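Local coordinates for OxsB protein (Bacillus megaterium, PDB 5UL3), which catalyses the cobalamin-dependent radical S-adenosylmethionine ring contraction of dAMP to an oxetane aldehyde in oxetanocin A biosynthesis, using a [4Fe-4S] cluster, at residues S145-E150 with Y243-L248; G182-F187 with V215-P220; C237-E242 with N276-V281. All blocks are in the same frame, centred on the assembly; numbering follows the deposited sequence.

Contact 1. Residues S145-E150 with Y243-L248. With EDO (1,2-ethanediol), chain N.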
loop_
_atom_site.group_PDB
_atom_site.type_symbol
_atom_site.label_atom_id
_atom_site.label_comp_id
_atom_site.label_asym_id
_atom_site.label_seq_id
_atom_site.Cartn_x
_atom_site.Cartn_y
_atom_site.Cartn_z
ATOM N N SER A 145 1.352 17.689 3.574
ATOM C CA SER A 145 2.706 18.227 3.672
ATOM C C SER A 145 3.086 19.048 2.442
ATOM O O SER A 145 3.817 20.046 2.568
ATOM C CB SER A 145 3.716 17.110 3.917
ATOM O OG SER A 145 3.806 16.221 2.792
ATOM N N TYR A 146 2.601 18.654 1.266
ATOM C CA TYR A 146 2.802 19.466 0.067
ATOM C C TYR A 146 2.225 20.875 0.257
ATOM O O TYR A 146 2.903 21.879 0.000
ATOM C CB TYR A 146 2.170 18.762 -1.146
ATOM C CG TYR A 146 2.093 19.681 -2.347
ATOM C CD1 TYR A 146 3.196 19.889 -3.155
ATOM C CD2 TYR A 146 0.934 20.408 -2.605
ATOM C CE1 TYR A 146 3.134 20.777 -4.230
ATOM C CE2 TYR A 146 0.865 21.299 -3.658
ATOM C CZ TYR A 146 1.960 21.471 -4.470
ATOM O OH TYR A 146 1.878 22.365 -5.512
ATOM N N LEU A 147 0.967 20.962 0.707
ATOM C CA LEU A 147 0.326 22.262 0.894
ATOM C C LEU A 147 1.013 23.085 1.981
ATOM O O LEU A 147 1.138 24.315 1.850
ATOM C CB LEU A 147 -1.152 22.072 1.243
ATOM C CG LEU A 147 -2.013 21.500 0.112
ATOM C CD1 LEU A 147 -3.453 21.243 0.620
ATOM C CD2 LEU A 147 -2.036 22.409 -1.115
ATOM N N ARG A 148 1.453 22.435 3.070
ATOM C CA ARG A 148 2.148 23.179 4.123
ATOM C C ARG A 148 3.500 23.692 3.650
ATOM O O ARG A 148 3.876 24.839 3.949
ATOM C CB ARG A 148 2.309 22.311 5.383
ATOM C CG ARG A 148 0.975 22.014 6.048
ATOM C CD ARG A 148 1.142 21.113 7.270
ATOM N NE ARG A 148 -0.127 20.914 7.962
ATOM C CZ ARG A 148 -0.340 19.939 8.845
ATOM N NH1 ARG A 148 0.630 19.076 9.134
ATOM N NH2 ARG A 148 -1.518 19.820 9.431
ATOM N N LYS A 149 4.254 22.865 2.919
ATOM C CA LYS A 149 5.568 23.304 2.471
ATOM C C LYS A 149 5.455 24.459 1.485
ATOM O O LYS A 149 6.244 25.406 1.543
ATOM C CB LYS A 149 6.351 22.150 1.845
ATOM C CG LYS A 149 7.741 22.577 1.351
ATOM C CD LYS A 149 8.550 21.371 0.817
ATOM C CE LYS A 149 10.001 21.787 0.467
ATOM N NZ LYS A 149 10.975 20.655 0.684
ATOM N N GLU A 150 4.461 24.421 0.604
ATOM C CA GLU A 150 4.207 25.548 -0.292
ATOM C C GLU A 150 3.519 26.723 0.410
ATOM O O GLU A 150 3.349 27.787 -0.205
ATOM C CB GLU A 150 3.359 25.082 -1.470
ATOM C CG GLU A 150 4.093 24.133 -2.409
ATOM C CD GLU A 150 5.147 24.838 -3.256
ATOM O OE1 GLU A 150 5.062 26.074 -3.452
ATOM O OE2 GLU A 150 6.068 24.138 -3.725
ATOM N N TYR A 243 -1.280 19.016 -7.064
ATOM C CA TYR A 243 -1.543 20.181 -7.906
ATOM C C TYR A 243 -3.027 20.470 -8.029
ATOM O O TYR A 243 -3.413 21.627 -8.215
ATOM C CB TYR A 243 -0.952 19.979 -9.300
ATOM C CG TYR A 243 0.548 19.889 -9.341
ATOM C CD1 TYR A 243 1.322 20.243 -8.253
ATOM C CD2 TYR A 243 1.192 19.447 -10.496
ATOM C CE1 TYR A 243 2.696 20.151 -8.295
ATOM C CE2 TYR A 243 2.561 19.351 -10.547
ATOM C CZ TYR A 243 3.310 19.702 -9.452
ATOM O OH TYR A 243 4.681 19.616 -9.517
ATOM N N THR A 244 -3.865 19.435 -7.926
ATOM C CA THR A 244 -5.305 19.635 -7.866
ATOM C C THR A 244 -5.672 20.546 -6.697
ATOM O O THR A 244 -6.406 21.527 -6.864
ATOM C CB THR A 244 -6.003 18.278 -7.747
ATOM O OG1 THR A 244 -5.893 17.565 -8.986
ATOM C CG2 THR A 244 -7.486 18.443 -7.385
ATOM N N LEU A 245 -5.148 20.248 -5.509
ATOM C CA LEU A 245 -5.487 21.067 -4.343
ATOM C C LEU A 245 -4.885 22.459 -4.467
ATOM O O LEU A 245 -5.549 23.453 -4.159
ATOM C CB LEU A 245 -5.040 20.376 -3.049
ATOM C CG LEU A 245 -5.849 19.127 -2.671
ATOM C CD1 LEU A 245 -5.194 18.407 -1.498
ATOM C CD2 LEU A 245 -7.265 19.526 -2.300
ATOM N N ARG A 246 -3.643 22.554 -4.952
ATOM C CA ARG A 246 -3.065 23.860 -5.266
ATOM C C ARG A 246 -4.010 24.693 -6.128
ATOM O O ARG A 246 -4.210 25.894 -5.883
ATOM C CB ARG A 246 -1.726 23.671 -5.995
ATOM C CG ARG A 246 -1.099 24.966 -6.483
ATOM C CD ARG A 246 -0.085 24.676 -7.607
ATOM N NE ARG A 246 -0.727 24.171 -8.814
ATOM C CZ ARG A 246 -0.080 23.622 -9.838
ATOM N NH1 ARG A 246 1.240 23.504 -9.808
ATOM N NH2 ARG A 246 -0.753 23.196 -10.893
ATOM N N ASP A 247 -4.585 24.076 -7.155
ATOM C CA ASP A 247 -5.395 24.832 -8.105
ATOM C C ASP A 247 -6.792 25.116 -7.570
ATOM O O ASP A 247 -7.371 26.154 -7.902
ATOM C CB ASP A 247 -5.461 24.095 -9.453
ATOM C CG ASP A 247 -4.179 24.247 -10.258
ATOM O OD1 ASP A 247 -3.255 24.943 -9.806
ATOM O OD2 ASP A 247 -4.095 23.664 -11.368
ATOM N N LEU A 248 -7.341 24.233 -6.725
ATOM C CA LEU A 248 -8.607 24.554 -6.066
ATOM C C LEU A 248 -8.455 25.758 -5.147
ATOM O O LEU A 248 -9.386 26.561 -5.013
ATOM C CB LEU A 248 -9.111 23.354 -5.274
ATOM C CG LEU A 248 -9.583 22.171 -6.122
ATOM C CD1 LEU A 248 -10.008 21.048 -5.210
ATOM C CD2 LEU A 248 -10.730 22.608 -7.013
HETATM C C1 EDO N . 8.007 25.067 -6.694
HETATM O O1 EDO N . 8.159 24.125 -5.629
HETATM C C2 EDO N . 8.137 26.467 -6.111
HETATM O O2 EDO N . 7.419 26.544 -4.869
#
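The phenol oxygen of Y146 comes up to the edge of the Y243 ring, near its plane, with OH 3.5 Å from Y243 CD1, and the two side chains cross at about a right angle. This is packing between helix 138-149 and helix 242-252 of the Rossmann fold that houses cobalamin; the short segments cross at -50° with their axes 10.2 Å apart. One face of the Y243 ring carries NH1 of R246, 3.6 Å above the plane and shifted toward the rim. The guanidinium in turn has Y243 CB over one face, while the carboxylate carbon of D247 lies in plane at its edge. On the Y146 ring, E150 CG sits over one face and R246 CB lies at the edge.

The bend of R246 at chi3 (67°) brings the guanidinium beside the D247 carboxylate. There NE gives D247 OD1 a 2.8 Å hydrogen bond that is also a salt bridge, met from above the carboxylate plane. The aliphatic part of R246 still packs on Y146, CD being 3.7 Å from OH. Y243 OH turns to partners elsewhere, E286 OE1 and the N of N282. Beside the tyrosines, the leucines close the interface: L147 CD1 touches L245 CD1 at 3.9 Å, and the side chain of L245 comes within about 4 Å of cobalamin at the nearest atoms. E150, whose CG lies on the Y146 ring, also carries a 1,2-ethanediol molecule, probably from the crystallisation liquor, that spans its carboxylate, O2 donating to OE1 and O1 to OE2 at 2.8 Å each.

Contact 2. Residues G182-F187 with V215-P220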
loop_
_atom_site.group_PDB
_atom_site.type_symbol
_atom_site.label_atom_id
_atom_site.label_comp_id
_atom_site.label_asym_id
_atom_site.label_seq_id
_atom_site.Cartn_x
_atom_site.Cartn_y
_atom_site.Cartn_z
ATOM N N GLY A 182 -11.911 17.472 1.487
ATOM C CA GLY A 182 -11.545 16.364 0.618
ATOM C C GLY A 182 -11.672 15.036 1.327
ATOM O O GLY A 182 -11.227 14.885 2.465
ATOM N N LEU A 183 -12.261 14.061 0.630
ATOM C CA LEU A 183 -12.332 12.688 1.112
ATOM C C LEU A 183 -11.473 11.790 0.230
ATOM O O LEU A 183 -11.573 11.846 -1.000
ATOM C CB LEU A 183 -13.768 12.155 1.110
ATOM C CG LEU A 183 -14.895 13.025 1.664
ATOM C CD1 LEU A 183 -16.209 12.209 1.634
ATOM C CD2 LEU A 183 -14.555 13.506 3.089
ATOM N N SER A 184 -10.660 10.949 0.861
ATOM C CA SER A 184 -9.949 9.881 0.159
ATOM C C SER A 184 -10.820 8.623 0.200
ATOM O O SER A 184 -11.117 8.108 1.287
ATOM C CB SER A 184 -8.588 9.640 0.816
ATOM O OG SER A 184 -7.771 8.788 0.024
ATOM N N VAL A 185 -11.234 8.141 -0.969
ATOM C CA VAL A 185 -12.253 7.099 -1.096
ATOM C C VAL A 185 -11.591 5.885 -1.742
ATOM O O VAL A 185 -11.227 5.923 -2.923
ATOM C CB VAL A 185 -13.459 7.561 -1.927
ATOM C CG1 VAL A 185 -14.496 6.439 -2.022
ATOM C CG2 VAL A 185 -14.078 8.820 -1.328
ATOM N N ASN A 186 -11.437 4.817 -0.973
ATOM C CA ASN A 186 -10.723 3.621 -1.378
ATOM C C ASN A 186 -11.701 2.468 -1.576
ATOM O O ASN A 186 -12.902 2.605 -1.328
ATOM C CB ASN A 186 -9.666 3.270 -0.334
ATOM C CG ASN A 186 -8.390 2.803 -0.964
ATOM O OD1 ASN A 186 -8.413 2.139 -1.999
ATOM N ND2 ASN A 186 -7.264 3.180 -0.378
ATOM N N PHE A 187 -11.165 1.332 -2.047
ATOM C CA PHE A 187 -11.950 0.110 -2.220
ATOM C C PHE A 187 -12.832 -0.163 -1.011
ATOM O O PHE A 187 -12.369 -0.132 0.134
ATOM C CB PHE A 187 -11.026 -1.091 -2.441
ATOM C CG PHE A 187 -10.276 -1.054 -3.740
ATOM C CD1 PHE A 187 -10.905 -1.415 -4.925
ATOM C CD2 PHE A 187 -8.945 -0.670 -3.783
ATOM C CE1 PHE A 187 -10.226 -1.383 -6.130
ATOM C CE2 PHE A 187 -8.252 -0.645 -5.000
ATOM C CZ PHE A 187 -8.899 -1.005 -6.165
ATOM N N VAL A 215 -13.383 14.674 -3.942
ATOM C CA VAL A 215 -13.017 13.330 -3.509
ATOM C C VAL A 215 -11.877 12.877 -4.407
ATOM O O VAL A 215 -11.769 13.304 -5.560
ATOM C CB VAL A 215 -14.174 12.305 -3.563
ATOM C CG1 VAL A 215 -15.248 12.603 -2.470
ATOM C CG2 VAL A 215 -14.787 12.256 -4.957
ATOM N N GLY A 216 -11.018 12.017 -3.866
ATOM C CA GLY A 216 -9.897 11.501 -4.637
ATOM C C GLY A 216 -9.644 10.045 -4.322
ATOM O O GLY A 216 -10.436 9.411 -3.610
ATOM N N ASN A 217 -8.507 9.538 -4.806
ATOM C CA ASN A 217 -8.139 8.125 -4.787
ATOM C C ASN A 217 -8.933 7.340 -5.835
ATOM O O ASN A 217 -9.735 7.900 -6.594
ATOM C CB ASN A 217 -8.293 7.497 -3.398
ATOM C CG ASN A 217 -7.194 6.481 -3.084
ATOM O OD1 ASN A 217 -6.605 5.879 -3.993
ATOM N ND2 ASN A 217 -6.914 6.290 -1.795
ATOM N N VAL A 218 -8.684 6.034 -5.895
ATOM C CA VAL A 218 -8.944 5.280 -7.124
ATOM C C VAL A 218 -10.438 5.032 -7.375
ATOM O O VAL A 218 -10.863 4.941 -8.535
ATOM C CB VAL A 218 -8.159 3.957 -7.084
ATOM C CG1 VAL A 218 -8.671 3.068 -5.969
ATOM C CG2 VAL A 218 -8.209 3.267 -8.456
ATOM N N ILE A 219 -11.259 4.953 -6.331
ATOM C CA ILE A 219 -12.659 4.554 -6.512
ATOM C C ILE A 219 -13.448 5.628 -7.266
ATOM O O ILE A 219 -14.074 5.297 -8.286
ATOM C CB ILE A 219 -13.300 4.173 -5.162
ATOM C CG1 ILE A 219 -12.809 2.793 -4.711
ATOM C CG2 ILE A 219 -14.817 4.177 -5.237
ATOM C CD1 ILE A 219 -12.942 1.729 -5.783
ATOM N N PRO A 220 -13.443 6.913 -6.865
ATOM C CA PRO A 220 -14.135 7.919 -7.701
ATOM C C PRO A 220 -13.434 8.207 -9.015
ATOM O O PRO A 220 -14.099 8.571 -9.997
ATOM C CB PRO A 220 -14.174 9.170 -6.804
ATOM C CG PRO A 220 -13.063 8.982 -5.846
ATOM C CD PRO A 220 -12.963 7.499 -5.598
#
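Two backbone hydrogen bonds join L183-V185 to V215-G216 in parallel register, L183 beside V215 and S184 beside G216. The N of G216 donates to L183 O over 2.9 Å, and V185 N returns a bond to G216 O at 3.0 Å. V215 CA adds a CA-H...O contact to L183 O.

Polar side chains meet where the strands end, from S184 to N217 and N186 beyond. N217 ND2 gives a 3.2 Å hydrogen bond to S184 OG, the hydroxyl lying 21° out of the N217 amide plane. That same hydroxyl is hydrogen-bonded to N3B of cobalamin, the nitrogen of its dimethylbenzimidazole base; this is consistent with a base detached from cobalt, and N217, itself a residue of the cobalamin pocket, probably helps to orient the hydroxyl. The other end of the N217 amide, OD1, accepts V218 N at 2.8 Å. N186 OD1 likewise takes the N of F187, at 2.9 Å.

Apolar contacts run from the strand pair to the start of helix 218-222. V185 CB rests on P220 CD at 3.7 Å, while its CG1 meets I219 CG2 and CG2, anti to the carbonyl carbon, leans toward V215 CG1. F187 brings CD1 to 3.8 Å from I219 CD1 and CE2 to 3.9 Å from V218 CG1, both meeting the ring obliquely.

The strands belong to a beta-alpha-beta crossover of the cobalamin-binding Rossmann domain. Its connecting helix 190-205 packs I196 and L197 on the face bearing L183 and V215; S184 and N217 meet S139 of helix 138-149, and strands 119-124 and 235-237 flank the pair.

Contact 3. Residues C237-E242 with N276-V281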
loop_
_atom_site.group_PDB
_atom_site.type_symbol
_atom_site.label_atom_id
_atom_site.label_comp_id
_atom_site.label_asym_id
_atom_site.label_seq_id
_atom_site.Cartn_x
_atom_site.Cartn_y
_atom_site.Cartn_z
ATOM N N CYS A 237 -10.857 14.268 -8.083
ATOM C CA CYS A 237 -9.438 14.288 -8.413
ATOM C C CYS A 237 -9.088 12.962 -9.078
ATOM O O CYS A 237 -9.180 11.902 -8.443
ATOM C CB CYS A 237 -8.586 14.497 -7.158
ATOM S SG CYS A 237 -6.796 14.422 -7.480
ATOM N N ASP A 238 -8.698 13.030 -10.355
ATOM C CA ASP A 238 -8.524 11.830 -11.174
ATOM C C ASP A 238 -7.232 11.087 -10.868
ATOM O O ASP A 238 -7.197 9.856 -10.962
ATOM C CB ASP A 238 -8.546 12.202 -12.660
ATOM C CG ASP A 238 -9.932 12.613 -13.143
ATOM O OD1 ASP A 238 -10.926 12.171 -12.535
ATOM O OD2 ASP A 238 -10.015 13.363 -14.141
ATOM N N LYS A 239 -6.164 11.804 -10.524
ATOM C CA LYS A 239 -4.866 11.166 -10.327
ATOM C C LYS A 239 -4.202 11.697 -9.056
ATOM O O LYS A 239 -4.749 11.540 -7.959
ATOM C CB LYS A 239 -3.980 11.386 -11.561
ATOM C CG LYS A 239 -4.541 10.632 -12.795
ATOM C CD LYS A 239 -4.160 11.296 -14.092
ATOM C CE LYS A 239 -4.876 10.582 -15.259
ATOM N NZ LYS A 239 -4.440 11.125 -16.571
ATOM N N GLU A 240 -3.020 12.283 -9.169
ATOM C CA GLU A 240 -2.386 12.843 -7.971
ATOM C C GLU A 240 -3.167 14.064 -7.477
ATOM O O GLU A 240 -3.748 14.819 -8.264
ATOM C CB GLU A 240 -0.938 13.257 -8.270
ATOM C CG GLU A 240 0.018 12.070 -8.483
ATOM C CD GLU A 240 1.320 12.494 -9.123
ATOM O OE1 GLU A 240 1.263 13.153 -10.183
ATOM O OE2 GLU A 240 2.394 12.181 -8.561
ATOM N N GLY A 241 -3.137 14.280 -6.165
ATOM C CA GLY A 241 -3.919 15.350 -5.571
ATOM C C GLY A 241 -3.218 16.675 -5.330
ATOM O O GLY A 241 -3.892 17.690 -5.128
ATOM N N GLU A 242 -1.881 16.690 -5.364
ATOM C CA GLU A 242 -1.126 17.867 -4.924
ATOM C C GLU A 242 -1.464 19.103 -5.750
ATOM O O GLU A 242 -1.843 20.150 -5.217
ATOM C CB GLU A 242 0.377 17.581 -4.993
ATOM C CG GLU A 242 0.906 16.633 -3.918
ATOM C CD GLU A 242 0.789 15.135 -4.258
ATOM O OE1 GLU A 242 0.051 14.745 -5.190
ATOM O OE2 GLU A 242 1.435 14.335 -3.539
ATOM N N ASN A 276 -10.028 17.622 -16.896
ATOM C CA ASN A 276 -8.908 18.525 -17.051
ATOM C C ASN A 276 -7.610 17.728 -17.013
ATOM O O ASN A 276 -7.469 16.792 -16.223
ATOM C CB ASN A 276 -8.891 19.589 -15.952
ATOM C CG ASN A 276 -10.046 20.574 -16.060
ATOM O OD1 ASN A 276 -10.744 20.632 -17.077
ATOM N ND2 ASN A 276 -10.254 21.359 -15.004
ATOM N N VAL A 277 -6.661 18.117 -17.864
ATOM C CA VAL A 277 -5.355 17.470 -17.881
ATOM C C VAL A 277 -4.689 17.543 -16.506
ATOM O O VAL A 277 -4.742 18.574 -15.813
ATOM C CB VAL A 277 -4.465 18.136 -18.942
ATOM C CG1 VAL A 277 -3.058 17.545 -18.899
ATOM C CG2 VAL A 277 -5.097 17.980 -20.319
ATOM N N ALA A 278 -4.045 16.444 -16.115
ATOM C CA ALA A 278 -3.267 16.366 -14.880
ATOM C C ALA A 278 -1.786 16.381 -15.222
ATOM O O ALA A 278 -1.291 15.469 -15.898
ATOM C CB ALA A 278 -3.614 15.101 -14.100
ATOM N N GLU A 279 -1.087 17.414 -14.780
ATOM C CA GLU A 279 0.360 17.466 -14.939
ATOM C C GLU A 279 0.986 16.602 -13.849
ATOM O O GLU A 279 0.732 16.816 -12.657
ATOM C CB GLU A 279 0.844 18.910 -14.856
ATOM C CG GLU A 279 2.353 19.084 -14.779
ATOM C CD GLU A 279 2.758 20.468 -14.276
ATOM O OE1 GLU A 279 1.887 21.359 -14.160
ATOM O OE2 GLU A 279 3.952 20.657 -13.977
ATOM N N THR A 280 1.784 15.613 -14.246
ATOM C CA THR A 280 2.374 14.726 -13.251
ATOM C C THR A 280 3.230 15.508 -12.255
ATOM O O THR A 280 3.999 16.406 -12.624
ATOM C CB THR A 280 3.192 13.640 -13.940
ATOM O OG1 THR A 280 2.302 12.857 -14.746
ATOM C CG2 THR A 280 3.846 12.732 -12.891
ATOM N N VAL A 281 3.070 15.180 -10.971
ATOM C CA VAL A 281 3.714 15.963 -9.917
ATOM C C VAL A 281 5.229 15.793 -9.964
ATOM O O VAL A 281 5.753 14.701 -10.212
ATOM C CB VAL A 281 3.139 15.557 -8.548
ATOM C CG1 VAL A 281 3.962 16.177 -7.398
ATOM C CG2 VAL A 281 1.680 16.009 -8.447
HETATM O O HOH W 1 -7.909 14.520 -15.192
HETATM O O HOH W 2 -4.674 13.756 -17.355
HETATM O O HOH W 3 4.806 12.154 -9.442
#
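K239 and A278 face each other from two irregular stretches of backbone that run 51° apart, their CA atoms 7.1 Å from one another, and side chains and waters do the joining. E240 makes the direct bond. Its chain, extended beyond CG, carries OE1 to the N of V281 in a nearly straight hydrogen bond of 2.8 Å. The N-H meets the carboxylate on its syn side, 26° out of plane. The other oxygen, OE2, takes a water at 2.6 Å that also donates to V281 O, so the carboxylate grips the N-H of V281 directly and the C=O through the water. OE2 is further salt-bridged to R311 and R331, which probably keep E240 ionised and fix its rotation.

V281 packs against the group that binds its backbone: CG2 comes to 3.4 Å from E240 OE1 and also touches the side chain of E242, which crosses it at about a right angle.

Residues 237-242 form the turn between strand 235-237 and helix 242-252 of the Rossmann fold, at the end of the parallel part of the sheet, where cobalamin is held; residues 276-281 follow the antiparallel strand 273-275. E242 OE1 hydrogen-bonds the cofactor at O8R and its OE2 pairs with R311; the N of G241 adds a weak bond to O6R. One arginine therefore links the carboxylates of E240 and E242.

Toward the solvent, K239 lays CD alongside A278 CB at 3.8 Å. Its NZ donates to a water 2.8 Å away, which accepts from A278 N as well. A further water bridges D238 OD2 and N276 O, donating to both.

Going from the N terminus, helix 138-149 supplies the first half of contact 1, which closes only when the chain reaches helix 242-252. Within that long excursion contact 2 opens and shuts, pairing strand 180-184 with strand 212-216 through its own crossover. Contact 3 starts afterwards, at 237-242, directly before the second half of contact 1, and ends at 276-281 beyond it, so contacts 1 and 3 cross along the sequence and also touch, Y146 against E242 and Y243 against E279 and V281. Contact 2 adjoins contact 3 through neighbouring strands, V215 O lying 2.9 Å from C237 N, a probable hydrogen bond.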